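Actin depolymerization factor 2 (PDB 2XFA) probably binds actin and promotes the disassembly of actin filaments in the malaria parasite Plasmodium berghei. Local coordinates at residues G9-D14 against L39-V44; Y93-S98 against K126-T131. One frame throughout, in Å; residues are numbered along the deposited sequence.

Both contacts join parallel neighbours of one mixed sheet, at its two outermost strands. Contact 1 lays the short strand 11-12 against strand 41-48 at the surface, its centre about 15 Å from that of the chain; contact 2 pairs strands 89-97 and 126-130 in a mostly buried setting, its centre about 6 Å from that of the chain. Their nearest atoms lie about 8 Å apart. Contact 1 relies on three main-chain bonds, one apolar patch and polar and charged side chains. Contact 2 has five main-chain bonds, flanked by aromatic and aliphatic side chains, with Ser127 and Glu129 on the outer strand. Helix 104-118 meets Val10 in one and Phe94 and Phe96 in the other.

Contact 1: G9-D14 against L39-V44; sequences GVNVSD and LEKIVV
Asn11 is gripped through both of its main-chain polar groups by the segment 39-44. Its N donates to Glu40 O over 3.1 Å; the N-H is nearly straight, but it arrives well above the carbonyl plane, 52° out of it. Toward the same strand, Asn11 O accepts from Ile42 N at 2.8 Å. The same oxygen also receives a weaker C-H contact from Lys41 CA, 3.3 Å away. Two residues further on, Ser13 N donates to Ile42 O at 3.2 Å, which gives Ile42 a bond through its N and another through its O. This is a short parallel pairing, Asn11 beside Lys41 and Val12 beside Ile42, that adds an edge strand to the mixed sheet of the ADF/cofilin fold just before helix 14-24. It forms beside a classic beta bulge, in which Glu40 and Lys41 both face Glu37 of the adjacent strand 31-37.

The two sides of the pairing differ in chemistry. On the side of Val12 and Ile42, the Val10 and Ile42 side chains cross, CG2 of Val10 touching CG1 of Ile42 at 3.6 Å. Ile42 also meets Tyr34, Ile36 and Cys16, while Val10 reaches Leu109 and Ser113 of helix 104-118. On the opposite side, Asn11 and Lys41 lie alongside each other, pointing the same way. The lysine chain runs extended until chi4 (-54°) bends its end, bringing Lys41 NZ close to Ser13, where it is 3.4 Å from Ser13 OG at an angle too poor for a hydrogen bond. Just before strand 41-48 begins, the extended Glu40 side chain passes its CG 3.1 Å from Gly9 O.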
loop_
_atom_site.group_PDB
_atom_site.type_symbol
_atom_site.label_atom_id
_atom_site.label_comp_id
_atom_site.label_asym_id
_atom_site.label_seq_id
_atom_site.Cartn_x
_atom_site.Cartn_y
_atom_site.Cartn_z
ATOM N N GLY A 9 18.346 8.546 -4.582
ATOM C CA GLY A 9 18.049 8.926 -5.951
ATOM C C GLY A 9 17.019 8.138 -6.737
ATOM O O GLY A 9 17.355 7.529 -7.754
ATOM N N VAL A 10 15.763 8.170 -6.297
ATOM C CA VAL A 10 14.683 7.565 -7.073
ATOM C C VAL A 10 13.573 8.579 -7.400
ATOM O O VAL A 10 13.299 9.483 -6.610
ATOM C CB VAL A 10 14.120 6.286 -6.386
ATOM C CG1 VAL A 10 14.796 6.049 -5.047
ATOM C CG2 VAL A 10 12.608 6.364 -6.234
ATOM N N ASN A 11 12.977 8.443 -8.586
ATOM C CA ASN A 11 11.847 9.272 -9.003
ATOM C C ASN A 11 10.575 8.442 -9.176
ATOM O O ASN A 11 10.605 7.201 -9.088
ATOM C CB ASN A 11 12.158 10.012 -10.306
ATOM C CG ASN A 11 11.923 9.154 -11.544
ATOM O OD1 ASN A 11 11.899 7.928 -11.466
ATOM N ND2 ASN A 11 11.753 9.801 -12.693
ATOM N N VAL A 12 9.467 9.128 -9.449
ATOM C CA VAL A 12 8.151 8.494 -9.468
ATOM C C VAL A 12 7.523 8.488 -10.863
ATOM O O VAL A 12 7.272 9.543 -11.441
ATOM C CB VAL A 12 7.175 9.216 -8.510
ATOM C CG1 VAL A 12 5.880 8.421 -8.370
ATOM C CG2 VAL A 12 7.820 9.443 -7.156
ATOM N N SER A 13 7.249 7.297 -11.383
ATOM C CA SER A 13 6.638 7.137 -12.699
ATOM C C SER A 13 5.209 7.660 -12.739
ATOM O O SER A 13 4.446 7.470 -11.797
ATOM C CB SER A 13 6.639 5.666 -13.117
ATOM O OG SER A 13 6.015 5.513 -14.384
ATOM N N ASP A 14 4.846 8.290 -13.853
ATOM C CA ASP A 14 3.532 8.917 -14.006
ATOM C C ASP A 14 2.359 7.935 -14.014
ATOM O O ASP A 14 1.249 8.298 -13.631
ATOM C CB ASP A 14 3.510 9.793 -15.259
ATOM C CG ASP A 14 4.635 10.811 -15.267
ATOM O OD1 ASP A 14 4.494 11.854 -14.593
ATOM O OD2 ASP A 14 5.668 10.556 -15.928
ATOM N N LEU A 39 16.154 0.295 -8.787
ATOM C CA LEU A 39 16.684 1.179 -7.757
ATOM C C LEU A 39 16.575 2.657 -8.086
ATOM O O LEU A 39 17.310 3.460 -7.518
ATOM C CB LEU A 39 18.150 0.844 -7.476
ATOM C CG LEU A 39 18.456 -0.277 -6.488
ATOM C CD1 LEU A 39 17.501 -1.443 -6.683
ATOM C CD2 LEU A 39 19.907 -0.724 -6.626
ATOM N N GLU A 40 15.680 3.034 -8.993
ATOM C CA GLU A 40 15.622 4.444 -9.371
ATOM C C GLU A 40 14.271 4.950 -9.886
ATOM O O GLU A 40 14.135 6.121 -10.234
ATOM C CB GLU A 40 16.741 4.774 -10.379
ATOM C CG GLU A 40 16.956 6.280 -10.612
ATOM C CD GLU A 40 18.283 6.609 -11.291
ATOM O OE1 GLU A 40 19.069 5.674 -11.567
ATOM O OE2 GLU A 40 18.538 7.810 -11.546
ATOM N N LYS A 41 13.269 4.086 -9.935
ATOM C CA LYS A 41 11.984 4.509 -10.466
ATOM C C LYS A 41 10.882 3.786 -9.717
ATOM O O LYS A 41 10.876 2.566 -9.685
ATOM C CB LYS A 41 11.913 4.144 -11.942
ATOM C CG LYS A 41 11.002 4.999 -12.789
ATOM C CD LYS A 41 10.923 4.423 -14.196
ATOM C CE LYS A 41 10.554 5.485 -15.217
ATOM N NZ LYS A 41 9.293 6.195 -14.847
ATOM N N ILE A 42 9.942 4.517 -9.120
ATOM C CA ILE A 42 8.833 3.842 -8.446
ATOM C C ILE A 42 7.830 3.473 -9.516
ATOM O O ILE A 42 7.460 4.316 -10.327
ATOM C CB ILE A 42 8.205 4.689 -7.344
ATOM C CG1 ILE A 42 9.271 5.010 -6.284
ATOM C CG2 ILE A 42 6.967 3.972 -6.745
ATOM C CD1 ILE A 42 8.753 5.711 -5.068
ATOM N N VAL A 43 7.443 2.200 -9.559
ATOM C CA VAL A 43 6.545 1.704 -10.609
ATOM C C VAL A 43 5.392 0.835 -10.043
ATOM O O VAL A 43 5.464 0.364 -8.914
ATOM C CB VAL A 43 7.348 0.920 -11.674
ATOM C CG1 VAL A 43 7.815 -0.400 -11.116
ATOM C CG2 VAL A 43 6.521 0.687 -12.908
ATOM N N VAL A 44 4.337 0.651 -10.829
ATOM C CA VAL A 44 3.227 -0.223 -10.473
ATOM C C VAL A 44 3.648 -1.691 -10.562
ATOM O O VAL A 44 4.127 -2.149 -11.598
ATOM C CB VAL A 44 2.046 -0.018 -11.431
ATOM C CG1 VAL A 44 0.966 -1.052 -11.165
ATOM C CG2 VAL A 44 1.500 1.376 -11.295
#

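Contact 2: Y93-S98 against K126-T131; sequences YFIFWS and KSLEIT
Tyr93 to Trp97 pair with Lys126 to Ile130 in register as parallel strands, the two strands of a right-handed beta-alpha-beta crossover through helix 104-118 in the ADF/cofilin fold. Main-chain bonds run from Phe94 N to Lys126 O at one end to Ser98 N and Ile130 O (2.9 Å) at the other. Packing is tight on the face of Tyr93, Ile95 and Trp97, beneath helix 137-146. Leu128 CD1 lies 3.9 Å from Tyr93 CD1, and Ile130 CD1 meets Ile95 CG2 at 4.1 Å. With CG of Trp97 anti to its backbone N (chi1 173°), the indole presents its edge in plane to Ile130 CG2, 3.8 Å from Trp97 CZ3, while its NE1 bonds Lys68 O.

On the other face Phe94 and Phe96 pack against helix 104-118, but their neighbours on the edge strand are polar. Ser127 OG, bonded to Lys114, sits 3.6 Å from Phe94 CD2. The exposed Glu129 runs alongside Phe96, its carboxylate turned 70° from the ring, and a water links its OE2 only weakly to Ser98 OG, which also bonds Lys107. From the exposed Thr131, OG1 donates to Ser98 O over 2.9 Å, nearly in line with the carbonyl bond.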
loop_
_atom_site.group_PDB
_atom_site.type_symbol
_atom_site.label_atom_id
_atom_site.label_comp_id
_atom_site.label_asym_id
_atom_site.label_seq_id
_atom_site.Cartn_x
_atom_site.Cartn_y
_atom_site.Cartn_z
ATOM N N TYR A 93 -6.042 3.740 2.412
ATOM C CA TYR A 93 -4.894 3.517 3.287
ATOM C C TYR A 93 -3.640 3.460 2.437
ATOM O O TYR A 93 -3.661 2.911 1.348
ATOM C CB TYR A 93 -5.047 2.202 4.052
ATOM C CG TYR A 93 -5.964 2.334 5.235
ATOM C CD1 TYR A 93 -5.455 2.434 6.530
ATOM C CD2 TYR A 93 -7.336 2.432 5.059
ATOM C CE1 TYR A 93 -6.306 2.581 7.625
ATOM C CE2 TYR A 93 -8.193 2.588 6.144
ATOM C CZ TYR A 93 -7.677 2.657 7.421
ATOM O OH TYR A 93 -8.539 2.807 8.487
ATOM N N PHE A 94 -2.546 3.993 2.954
ATOM C CA PHE A 94 -1.258 3.854 2.300
ATOM C C PHE A 94 -0.408 3.002 3.244
ATOM O O PHE A 94 -0.329 3.291 4.427
ATOM C CB PHE A 94 -0.601 5.217 2.101
ATOM C CG PHE A 94 0.754 5.143 1.476
ATOM C CD1 PHE A 94 0.901 5.289 0.107
ATOM C CD2 PHE A 94 1.878 4.902 2.247
ATOM C CE1 PHE A 94 2.160 5.224 -0.490
ATOM C CE2 PHE A 94 3.146 4.825 1.660
ATOM C CZ PHE A 94 3.288 4.986 0.293
ATOM N N ILE A 95 0.198 1.938 2.733
ATOM C CA ILE A 95 0.914 1.024 3.611
ATOM C C ILE A 95 2.321 0.863 3.100
ATOM O O ILE A 95 2.535 0.578 1.929
ATOM C CB ILE A 95 0.238 -0.356 3.633
ATOM C CG1 ILE A 95 -1.211 -0.213 4.094
ATOM C CG2 ILE A 95 1.034 -1.356 4.498
ATOM C CD1 ILE A 95 -2.098 -1.379 3.635
ATOM N N PHE A 96 3.278 1.080 3.981
ATOM C CA PHE A 96 4.663 0.840 3.655
ATOM C C PHE A 96 5.045 -0.491 4.305
ATOM O O PHE A 96 5.213 -0.591 5.534
ATOM C CB PHE A 96 5.542 1.989 4.143
ATOM C CG PHE A 96 7.026 1.754 3.980
ATOM C CD1 PHE A 96 7.519 0.895 2.992
ATOM C CD2 PHE A 96 7.927 2.411 4.804
ATOM C CE1 PHE A 96 8.886 0.692 2.860
ATOM C CE2 PHE A 96 9.297 2.210 4.678
ATOM C CZ PHE A 96 9.783 1.364 3.711
ATOM N N TRP A 97 5.146 -1.508 3.459
ATOM C CA TRP A 97 5.585 -2.854 3.868
ATOM C C TRP A 97 7.095 -2.902 3.837
ATOM O O TRP A 97 7.719 -2.758 2.773
ATOM C CB TRP A 97 5.037 -3.873 2.897
ATOM C CG TRP A 97 5.537 -5.302 3.081
ATOM C CD1 TRP A 97 6.136 -6.071 2.125
ATOM C CD2 TRP A 97 5.465 -6.124 4.260
ATOM N NE1 TRP A 97 6.432 -7.335 2.628
ATOM C CE2 TRP A 97 6.048 -7.389 3.935
ATOM C CE3 TRP A 97 4.961 -5.931 5.543
ATOM C CZ2 TRP A 97 6.138 -8.445 4.859
ATOM C CZ3 TRP A 97 5.065 -6.967 6.466
ATOM C CH2 TRP A 97 5.654 -8.209 6.117
ATOM N N SER A 98 7.677 -3.060 5.015
ATOM C CA SER A 98 9.112 -3.071 5.154
ATOM C C SER A 98 9.552 -4.200 6.077
ATOM O O SER A 98 9.773 -3.974 7.266
ATOM C CB SER A 98 9.594 -1.720 5.709
ATOM O OG SER A 98 11.009 -1.653 5.730
ATOM N N LYS A 126 -5.176 7.150 5.965
ATOM C CA LYS A 126 -4.122 6.884 6.935
ATOM C C LYS A 126 -2.913 6.249 6.278
ATOM O O LYS A 126 -3.037 5.408 5.387
ATOM C CB LYS A 126 -4.627 5.987 8.064
ATOM C CG LYS A 126 -3.707 5.970 9.253
ATOM C CD LYS A 126 -4.442 5.475 10.471
ATOM C CE LYS A 126 -3.671 5.759 11.739
ATOM N NZ LYS A 126 -4.321 5.112 12.915
ATOM N N SER A 127 -1.739 6.681 6.714
ATOM C CA SER A 127 -0.494 6.116 6.226
ATOM C C SER A 127 0.081 5.216 7.326
ATOM O O SER A 127 0.102 5.608 8.498
ATOM C CB SER A 127 0.471 7.239 5.888
ATOM O OG SER A 127 1.682 6.688 5.412
ATOM N N LEU A 128 0.524 4.016 6.952
ATOM C CA LEU A 128 0.956 2.999 7.916
ATOM C C LEU A 128 2.316 2.439 7.550
ATOM O O LEU A 128 2.640 2.306 6.394
ATOM C CB LEU A 128 -0.014 1.811 7.905
ATOM C CG LEU A 128 -1.501 2.074 8.127
ATOM C CD1 LEU A 128 -2.308 0.794 8.039
ATOM C CD2 LEU A 128 -1.658 2.705 9.480
ATOM N N GLU A 129 3.094 2.078 8.551
ATOM C CA GLU A 129 4.306 1.333 8.313
ATOM C C GLU A 129 4.186 0.019 9.074
ATOM O O GLU A 129 3.880 0.020 10.283
ATOM C CB GLU A 129 5.534 2.122 8.768
ATOM C CG GLU A 129 6.874 1.414 8.478
ATOM C CD GLU A 129 8.075 2.197 9.011
ATOM O OE1 GLU A 129 8.199 3.404 8.692
ATOM O OE2 GLU A 129 8.894 1.606 9.750
ATOM N N ILE A 130 4.397 -1.073 8.347
ATOM C CA ILE A 130 4.374 -2.430 8.891
ATOM C C ILE A 130 5.704 -3.143 8.611
ATOM O O ILE A 130 6.150 -3.262 7.476
ATOM C CB ILE A 130 3.235 -3.256 8.281
ATOM C CG1 ILE A 130 1.890 -2.584 8.553
ATOM C CG2 ILE A 130 3.236 -4.672 8.855
ATOM C CD1 ILE A 130 0.702 -3.392 8.060
ATOM N N THR A 131 6.321 -3.642 9.671
ATOM C CA THR A 131 7.651 -4.205 9.576
ATOM C C THR A 131 7.700 -5.600 10.232
ATOM O O THR A 131 8.772 -6.142 10.490
ATOM C CB THR A 131 8.630 -3.267 10.288
ATOM O OG1 THR A 131 9.971 -3.747 10.129
ATOM C CG2 THR A 131 8.267 -3.157 11.772
HETATM O O HOH W 1 10.868 1.024 7.953
#